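Local coordinates for hypothetical protein PH1897 (Pyrococcus horikoshii, PDB 1VDW) that probably hydrolyses fructose 1,6-bisphosphate to fructose 6-phosphate and phosphate with magnesium, as a homodimer of the inositol monophosphatase superfamily, at residues N20-I34 with T43-I55. Numbering follows the deposited sequence. Where two conformers were deposited one is given.
Sequences NIMPLFGNPKASETI and TKVVDKVAENIII
K44 sets CG beside its backbone N (chi1 -65°), runs extended across the S31 carbonyl, and bends only at the last torsion (chi4 -63°). That bend brings NZ to S31 O at 2.9 Å, in the carbonyl plane, and equally close to T33 OG1. E42 OE1 is a further, weak partner of both NZ and OG1. K44 is also the N-cap of helix 45-60, and its own N donates to the anti lone pair of D47 OD2. Two of the first helical N-H groups are taken by the other segment: V45 N by E32 O at 2.9 Å, and V46 N by a lone pair of A30 O in a nearly straight but longer bond of 3.3 Å. Strands 33-35 and 43-44 form a small antiparallel hairpin, in which I34 N gives a 2.7 Å bond to T43 O. I34 reaches on from there and lays CD1 against K48 CB. Nearer helix 3-20, the I21 and V49 side chains run antiparallel, with I21 CD1 pressed on V49 CG1 at 3.4 Å. I21 CD1 also meets A50 CB. Its CG2 touches V46 CG2, while V46 also packs on F92 and on L86, a residue of the predicted magnesium site.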
ATOM      1  N   ASN A  20      20.606  -9.098  -5.911  1.00 17.70           N
ATOM      2  CA  ASN A  20      20.014 -10.425  -6.018  1.00 19.07           C
ATOM      3  C   ASN A  20      18.496 -10.494  -5.982  1.00 18.70           C
ATOM      4  O   ASN A  20      17.905 -11.404  -6.561  1.00 20.28           O
ATOM      5  CB  ASN A  20      20.574 -11.319  -4.914  1.00 21.25           C
ATOM      6  CG  ASN A  20      22.039 -11.638  -5.112  1.00 24.15           C
ATOM      7  OD1 ASN A  20      22.396 -12.478  -5.940  1.00 27.56           O
ATOM      8  ND2 ASN A  20      22.900 -10.961  -4.362  1.00 25.76           N
ATOM      9  N   ILE A  21      17.865  -9.543  -5.303  1.00 18.11           N
ATOM     10  CA  ILE A  21      16.415  -9.552  -5.187  1.00 17.09           C
ATOM     11  C   ILE A  21      15.662  -8.611  -6.122  1.00 16.47           C
ATOM     12  O   ILE A  21      14.719  -9.031  -6.788  1.00 15.56           O
ATOM     13  CB  ILE A  21      15.976  -9.244  -3.732  1.00 17.40           C
ATOM     14  CG1 ILE A  21      16.577 -10.272  -2.769  1.00 18.39           C
ATOM     15  CG2 ILE A  21      14.457  -9.252  -3.638  1.00 18.07           C
ATOM     16  CD1 ILE A  21      16.129 -11.698  -3.022  1.00 19.95           C
ATOM     17  N   MET A  22      16.059  -7.346  -6.189  1.00 15.76           N
ATOM     18  CA  MET A  22      15.328  -6.416  -7.046  1.00 17.30           C
ATOM     19  C   MET A  22      15.207  -6.815  -8.519  1.00 18.59           C
ATOM     20  O   MET A  22      14.198  -6.512  -9.157  1.00 18.76           O
ATOM     21  CB  MET A  22      15.893  -4.999  -6.925  1.00 16.66           C
ATOM     22  CG  MET A  22      15.535  -4.300  -5.607  1.00 16.26           C
ATOM     23  SD  MET A  22      13.751  -4.303  -5.221  1.00 15.56           S
ATOM     24  CE  MET A  22      13.146  -3.126  -6.400  1.00 20.59           C
ATOM     25  N   PRO A  23      16.224  -7.489  -9.086  1.00 19.43           N
ATOM     26  CA  PRO A  23      16.058  -7.855 -10.496  1.00 20.44           C
ATOM     27  C   PRO A  23      14.888  -8.822 -10.671  1.00 20.17           C
ATOM     28  O   PRO A  23      14.401  -9.037 -11.782  1.00 21.78           O
ATOM     29  CB  PRO A  23      17.396  -8.504 -10.843  1.00 20.41           C
ATOM     30  CG  PRO A  23      18.358  -7.774  -9.959  1.00 21.83           C
ATOM     31  CD  PRO A  23      17.608  -7.737  -8.644  1.00 19.68           C
ATOM     32  N   LEU A  24      14.439  -9.401  -9.562  1.00 19.14           N
ATOM     33  CA  LEU A  24      13.334 -10.347  -9.582  1.00 18.28           C
ATOM     34  C   LEU A  24      11.970  -9.662  -9.533  1.00 17.54           C
ATOM     35  O   LEU A  24      10.946 -10.296  -9.789  1.00 18.66           O
ATOM     36  CB  LEU A  24      13.460 -11.333  -8.415  1.00 20.09           C
ATOM     37  CG  LEU A  24      14.672 -12.272  -8.431  1.00 19.94           C
ATOM     38  CD1 LEU A  24      14.660 -13.139  -7.181  1.00 20.15           C
ATOM     39  CD2 LEU A  24      14.638 -13.142  -9.682  1.00 22.07           C
ATOM     40  N   PHE A  25      11.952  -8.374  -9.196  1.00 17.40           N
ATOM     41  CA  PHE A  25      10.696  -7.629  -9.130  1.00 15.46           C
ATOM     42  C   PHE A  25      10.183  -7.465 -10.557  1.00 16.19           C
ATOM     43  O   PHE A  25      10.827  -6.830 -11.395  1.00 17.75           O
ATOM     44  CB  PHE A  25      10.917  -6.260  -8.474  1.00 15.19           C
ATOM     45  CG  PHE A  25       9.641  -5.519  -8.148  1.00 14.19           C
ATOM     46  CD1 PHE A  25       8.679  -6.083  -7.317  1.00 14.08           C
ATOM     47  CD2 PHE A  25       9.414  -4.247  -8.659  1.00 15.35           C
ATOM     48  CE1 PHE A  25       7.509  -5.392  -6.997  1.00 14.26           C
ATOM     49  CE2 PHE A  25       8.246  -3.544  -8.347  1.00 15.52           C
ATOM     50  CZ  PHE A  25       7.292  -4.120  -7.514  1.00 13.18           C
ATOM     51  N   GLY A  26       9.023  -8.052 -10.829  1.00 16.50           N
ATOM     52  CA  GLY A  26       8.455  -7.986 -12.163  1.00 18.07           C
ATOM     53  C   GLY A  26       8.828  -9.215 -12.973  1.00 20.47           C
ATOM     54  O   GLY A  26       8.361  -9.389 -14.100  1.00 21.41           O
ATOM     55  N   ASN A  27       9.672 -10.068 -12.399  1.00 21.46           N
ATOM     56  CA  ASN A  27      10.120 -11.294 -13.059  1.00 23.25           C
ATOM     57  C   ASN A  27       9.318 -12.494 -12.551  1.00 24.03           C
ATOM     58  O   ASN A  27       9.332 -12.798 -11.360  1.00 23.12           O
ATOM     59  CB  ASN A  27      11.606 -11.533 -12.774  1.00 24.67           C
ATOM     60  CG  ASN A  27      12.176 -12.697 -13.566  1.00 25.98           C
ATOM     61  OD1 ASN A  27      11.505 -13.703 -13.790  1.00 28.08           O
ATOM     62  ND2 ASN A  27      13.432 -12.570 -13.977  1.00 28.66           N
ATOM     63  N   PRO A  28       8.619 -13.199 -13.453  1.00 25.09           N
ATOM     64  CA  PRO A  28       7.810 -14.368 -13.089  1.00 25.52           C
ATOM     65  C   PRO A  28       8.549 -15.437 -12.278  1.00 25.60           C
ATOM     66  O   PRO A  28       7.946 -16.119 -11.449  1.00 25.82           O
ATOM     67  CB  PRO A  28       7.341 -14.889 -14.445  1.00 26.02           C
ATOM     68  CG  PRO A  28       7.199 -13.631 -15.241  1.00 27.00           C
ATOM     69  CD  PRO A  28       8.468 -12.888 -14.886  1.00 26.13           C
ATOM     70  N   LYS A  29       9.848 -15.579 -12.518  1.00 26.64           N
ATOM     71  CA  LYS A  29      10.655 -16.570 -11.809  1.00 27.59           C
ATOM     72  C   LYS A  29      10.575 -16.406 -10.294  1.00 26.95           C
ATOM     73  O   LYS A  29      10.639 -17.384  -9.550  1.00 27.82           O
ATOM     74  CB  LYS A  29      12.120 -16.471 -12.242  1.00 29.16           C
ATOM     75  CG  LYS A  29      12.369 -16.786 -13.707  1.00 31.32           C
ATOM     76  CD  LYS A  29      13.852 -16.683 -14.030  1.00 32.78           C
ATOM     77  CE  LYS A  29      14.134 -17.008 -15.490  1.00 34.17           C
ATOM     78  NZ  LYS A  29      15.585 -16.883 -15.808  1.00 34.68           N
ATOM     79  N   ALA A  30      10.438 -15.164  -9.847  1.00 26.47           N
ATOM     80  CA  ALA A  30      10.368 -14.860  -8.422  1.00 25.17           C
ATOM     81  C   ALA A  30       9.198 -15.521  -7.697  1.00 24.93           C
ATOM     82  O   ALA A  30       9.297 -15.843  -6.512  1.00 23.89           O
ATOM     83  CB  ALA A  30      10.307 -13.347  -8.225  1.00 25.41           C
ATOM     84  N   SER A  31       8.096 -15.734  -8.409  1.00 24.72           N
ATOM     85  CA  SER A  31       6.900 -16.321  -7.813  1.00 25.95           C
ATOM     86  C   SER A  31       6.854 -17.843  -7.762  1.00 26.15           C
ATOM     87  O   SER A  31       5.953 -18.417  -7.150  1.00 26.75           O
ATOM     88  CB  SER A  31       5.659 -15.816  -8.548  1.00 26.84           C
ATOM     89  OG  SER A  31       5.668 -16.243  -9.900  1.00 29.09           O
ATOM     90  N   GLU A  32       7.814 -18.503  -8.399  1.00 26.50           N
ATOM     91  CA  GLU A  32       7.827 -19.958  -8.408  1.00 27.59           C
ATOM     92  C   GLU A  32       7.910 -20.536  -7.000  1.00 26.94           C
ATOM     93  O   GLU A  32       8.799 -20.187  -6.221  1.00 25.87           O
ATOM     94  CB  GLU A  32       8.996 -20.472  -9.252  1.00 28.71           C
ATOM     95  CG  GLU A  32       9.002 -21.981  -9.436  1.00 32.38           C
ATOM     96  CD  GLU A  32      10.053 -22.445 -10.424  1.00 33.93           C
ATOM     97  OE1 GLU A  32      10.117 -23.663 -10.692  1.00 36.02           O
ATOM     98  OE2 GLU A  32      10.817 -21.596 -10.929  1.00 35.06           O
ATOM     99  N   THR A  33       6.967 -21.416  -6.680  1.00 26.92           N
ATOM    100  CA  THR A  33       6.929 -22.060  -5.376  1.00 28.39           C
ATOM    101  C   THR A  33       7.978 -23.153  -5.332  1.00 29.98           C
ATOM    102  O   THR A  33       7.971 -24.086  -6.138  1.00 30.36           O
ATOM    103  CB  THR A  33       5.557 -22.688  -5.087  1.00 28.60           C
ATOM    104  OG1 THR A  33       4.562 -21.660  -5.046  1.00 28.16           O
ATOM    105  CG2 THR A  33       5.573 -23.418  -3.752  1.00 27.81           C
ATOM    106  N   ILE A  34       8.877 -23.023  -4.375  1.00 31.36           N
ATOM    107  CA  ILE A  34       9.965 -23.961  -4.201  1.00 33.76           C
ATOM    108  C   ILE A  34       9.584 -25.151  -3.381  1.00 35.18           C
ATOM    109  O   ILE A  34       9.713 -26.304  -3.788  1.00 35.47           O
ATOM    110  CB  ILE A  34      11.116 -23.307  -3.454  1.00 33.79           C
ATOM    111  CG1 ILE A  34      11.961 -22.504  -4.420  1.00 33.89           C
ATOM    112  CG2 ILE A  34      11.917 -24.353  -2.701  1.00 34.48           C
ATOM    113  CD1 ILE A  34      13.029 -21.733  -3.714  1.00 34.12           C
ATOM    114  N   THR A  43       6.883 -21.523   0.115  1.00 33.06           N
ATOM    115  CA  THR A  43       8.119 -20.760   0.033  1.00 30.19           C
ATOM    116  C   THR A  43       8.411 -20.564  -1.443  1.00 28.19           C
ATOM    117  O   THR A  43       8.387 -21.522  -2.211  1.00 28.01           O
ATOM    118  CB  THR A  43       9.300 -21.506   0.695  1.00 30.77           C
ATOM    119  OG1 THR A  43       9.067 -21.643   2.106  1.00 32.26           O
ATOM    120  CG2 THR A  43      10.593 -20.734   0.474  1.00 31.15           C
ATOM    121  N   LYS A  44       8.664 -19.323  -1.840  1.00 24.01           N
ATOM    122  CA  LYS A  44       8.939 -19.031  -3.240  1.00 22.78           C
ATOM    123  C   LYS A  44      10.388 -18.635  -3.487  1.00 20.12           C
ATOM    124  O   LYS A  44      11.133 -18.353  -2.550  1.00 19.00           O
ATOM    125  CB  LYS A  44       7.991 -17.938  -3.740  1.00 23.73           C
ATOM    126  CG  LYS A  44       6.534 -18.378  -3.752  1.00 26.39           C
ATOM    127  CD  LYS A  44       5.605 -17.251  -4.157  1.00 28.03           C
ATOM    128  CE  LYS A  44       4.158 -17.719  -4.172  1.00 28.97           C
ATOM    129  NZ  LYS A  44       3.926 -18.791  -5.179  1.00 29.83           N
ATOM    130  N   VAL A  45      10.783 -18.622  -4.757  1.00 19.65           N
ATOM    131  CA  VAL A  45      12.150 -18.279  -5.127  1.00 19.26           C
ATOM    132  C   VAL A  45      12.666 -17.016  -4.445  1.00 17.77           C
ATOM    133  O   VAL A  45      13.715 -17.040  -3.810  1.00 17.35           O
ATOM    134  CB  VAL A  45      12.296 -18.115  -6.661  1.00 19.96           C
ATOM    135  CG1 VAL A  45      13.661 -17.528  -7.000  1.00 21.06           C
ATOM    136  CG2 VAL A  45      12.128 -19.466  -7.346  1.00 21.75           C
ATOM    137  N   VAL A  46      11.926 -15.917  -4.550  1.00 16.71           N
ATOM    138  CA  VAL A  46      12.380 -14.672  -3.943  1.00 15.72           C
ATOM    139  C   VAL A  46      12.597 -14.777  -2.427  1.00 14.40           C
ATOM    140  O   VAL A  46      13.521 -14.165  -1.891  1.00 14.71           O
ATOM    141  CB  VAL A  46      11.407 -13.505  -4.253  1.00 15.90           C
ATOM    142  CG1 VAL A  46      10.084 -13.705  -3.535  1.00 17.05           C
ATOM    143  CG2 VAL A  46      12.052 -12.186  -3.866  1.00 16.41           C
ATOM    144  N   ASP A  47      11.763 -15.550  -1.741  1.00 14.24           N
ATOM    145  CA  ASP A  47      11.910 -15.719  -0.293  1.00 14.55           C
ATOM    146  C   ASP A  47      13.225 -16.420   0.031  1.00 15.25           C
ATOM    147  O   ASP A  47      13.955 -16.017   0.936  1.00 15.32           O
ATOM    148  CB  ASP A  47      10.770 -16.562   0.281  1.00 16.58           C
ATOM    149  CG  ASP A  47       9.412 -15.978  -0.004  1.00 17.43           C
ATOM    150  OD1 ASP A  47       9.214 -14.781   0.283  1.00 19.49           O
ATOM    151  OD2 ASP A  47       8.544 -16.723  -0.503  1.00 18.50           O
ATOM    152  N   LYS A  48      13.512 -17.480  -0.720  1.00 15.12           N
ATOM    153  CA  LYS A  48      14.722 -18.260  -0.511  1.00 15.57           C
ATOM    154  C   LYS A  48      15.977 -17.471  -0.843  1.00 14.53           C
ATOM    155  O   LYS A  48      16.974 -17.551  -0.121  1.00 14.91           O
ATOM    156  CB  LYS A  48      14.673 -19.539  -1.350  1.00 16.63           C
ATOM    157  CG  LYS A  48      15.875 -20.458  -1.149  1.00 18.81           C
ATOM    158  CD  LYS A  48      16.039 -20.865   0.310  1.00 21.57           C
ATOM    159  CE  LYS A  48      14.834 -21.642   0.819  1.00 23.54           C
ATOM    160  NZ  LYS A  48      15.035 -22.119   2.217  1.00 28.01           N
ATOM    161  N   VAL A  49      15.942 -16.717  -1.935  1.00 14.61           N
ATOM    162  CA  VAL A  49      17.099 -15.922  -2.310  1.00 16.22           C
ATOM    163  C   VAL A  49      17.349 -14.870  -1.236  1.00 16.40           C
ATOM    164  O   VAL A  49      18.488 -14.649  -0.829  1.00 17.50           O
ATOM    165  CB  VAL A  49      16.899 -15.226  -3.675  1.00 16.77           C
ATOM    166  CG1 VAL A  49      18.078 -14.312  -3.970  1.00 18.49           C
ATOM    167  CG2 VAL A  49      16.758 -16.275  -4.776  1.00 17.99           C
ATOM    168  N   ALA A  50      16.281 -14.231  -0.767  1.00 16.11           N
ATOM    169  CA  ALA A  50      16.412 -13.211   0.265  1.00 16.29           C
ATOM    170  C   ALA A  50      16.989 -13.831   1.532  1.00 15.90           C
ATOM    171  O   ALA A  50      17.836 -13.238   2.200  1.00 16.79           O
ATOM    172  CB  ALA A  50      15.053 -12.583   0.557  1.00 16.13           C
ATOM    173  N   GLU A  51      16.528 -15.034   1.853  1.00 16.80           N
ATOM    174  CA  GLU A  51      17.001 -15.732   3.037  1.00 17.51           C
ATOM    175  C   GLU A  51      18.479 -16.096   2.907  1.00 17.85           C
ATOM    176  O   GLU A  51      19.258 -15.899   3.839  1.00 17.89           O
ATOM    177  CB  GLU A  51      16.182 -17.002   3.263  1.00 19.41           C
ATOM    178  CG  GLU A  51      16.599 -17.791   4.491  1.00 24.21           C
ATOM    179  CD  GLU A  51      15.809 -19.073   4.657  1.00 26.72           C
ATOM    180  OE1 GLU A  51      15.889 -19.942   3.763  1.00 30.16           O
ATOM    181  OE2 GLU A  51      15.106 -19.211   5.680  1.00 30.13           O
ATOM    182  N   ASN A  52      18.863 -16.618   1.745  1.00 17.59           N
ATOM    183  CA  ASN A  52      20.249 -17.019   1.516  1.00 18.56           C
ATOM    184  C   ASN A  52      21.256 -15.905   1.736  1.00 20.69           C
ATOM    185  O   ASN A  52      22.252 -16.091   2.434  1.00 21.78           O
ATOM    186  CB  ASN A  52      20.439 -17.556   0.093  1.00 18.44           C
ATOM    187  CG  ASN A  52      19.844 -18.934  -0.100  1.00 17.46           C
ATOM    188  OD1 ASN A  52      19.593 -19.652   0.861  1.00 20.00           O
ATOM    189  ND2 ASN A  52      19.633 -19.314  -1.356  1.00 19.49           N
ATOM    190  N   ILE A  53      21.001 -14.748   1.139  1.00 21.83           N
ATOM    191  CA  ILE A  53      21.923 -13.626   1.249  1.00 24.58           C
ATOM    192  C   ILE A  53      22.038 -13.002   2.635  1.00 24.52           C
ATOM    193  O   ILE A  53      23.138 -12.660   3.071  1.00 26.19           O
ATOM    194  CB  ILE A  53      21.570 -12.512   0.234  1.00 26.18           C
ATOM    195  CG1 ILE A  53      20.146 -12.009   0.475  1.00 27.68           C
ATOM    196  CG2 ILE A  53      21.715 -13.042  -1.186  1.00 27.08           C
ATOM    197  CD1 ILE A  53      19.723 -10.894  -0.463  1.00 29.72           C
ATOM    198  N   ILE A  54      20.920 -12.870   3.339  1.00 23.09           N
ATOM    199  CA  ILE A  54      20.951 -12.244   4.653  1.00 23.30           C
ATOM    200  C   ILE A  54      21.287 -13.181   5.814  1.00 23.37           C
ATOM    201  O   ILE A  54      22.072 -12.821   6.691  1.00 22.75           O
ATOM    202  CB  ILE A  54      19.610 -11.529   4.941  0.50 24.00           C
ATOM    203  CG1 ILE A  54      19.757 -10.623   6.165  0.50 23.20           C
ATOM    204  CG2 ILE A  54      18.507 -12.552   5.158  0.50 24.00           C
ATOM    205  CD1 ILE A  54      18.589  -9.685   6.371  0.50 24.31           C
ATOM    206  N   ILE A  55      20.710 -14.375   5.826  1.00 23.87           N
ATOM    207  CA  ILE A  55      20.984 -15.312   6.909  1.00 24.54           C
ATOM    208  C   ILE A  55      22.451 -15.723   6.926  1.00 24.55           C
ATOM    209  O   ILE A  55      23.076 -15.774   7.986  1.00 24.51           O
ATOM    210  CB  ILE A  55      20.103 -16.573   6.795  1.00 25.10           C
ATOM    211  CG1 ILE A  55      18.626 -16.182   6.906  1.00 26.20           C
ATOM    212  CG2 ILE A  55      20.476 -17.570   7.884  1.00 26.90           C
ATOM    213  CD1 ILE A  55      18.276 -15.434   8.183  1.00 26.87           C
TER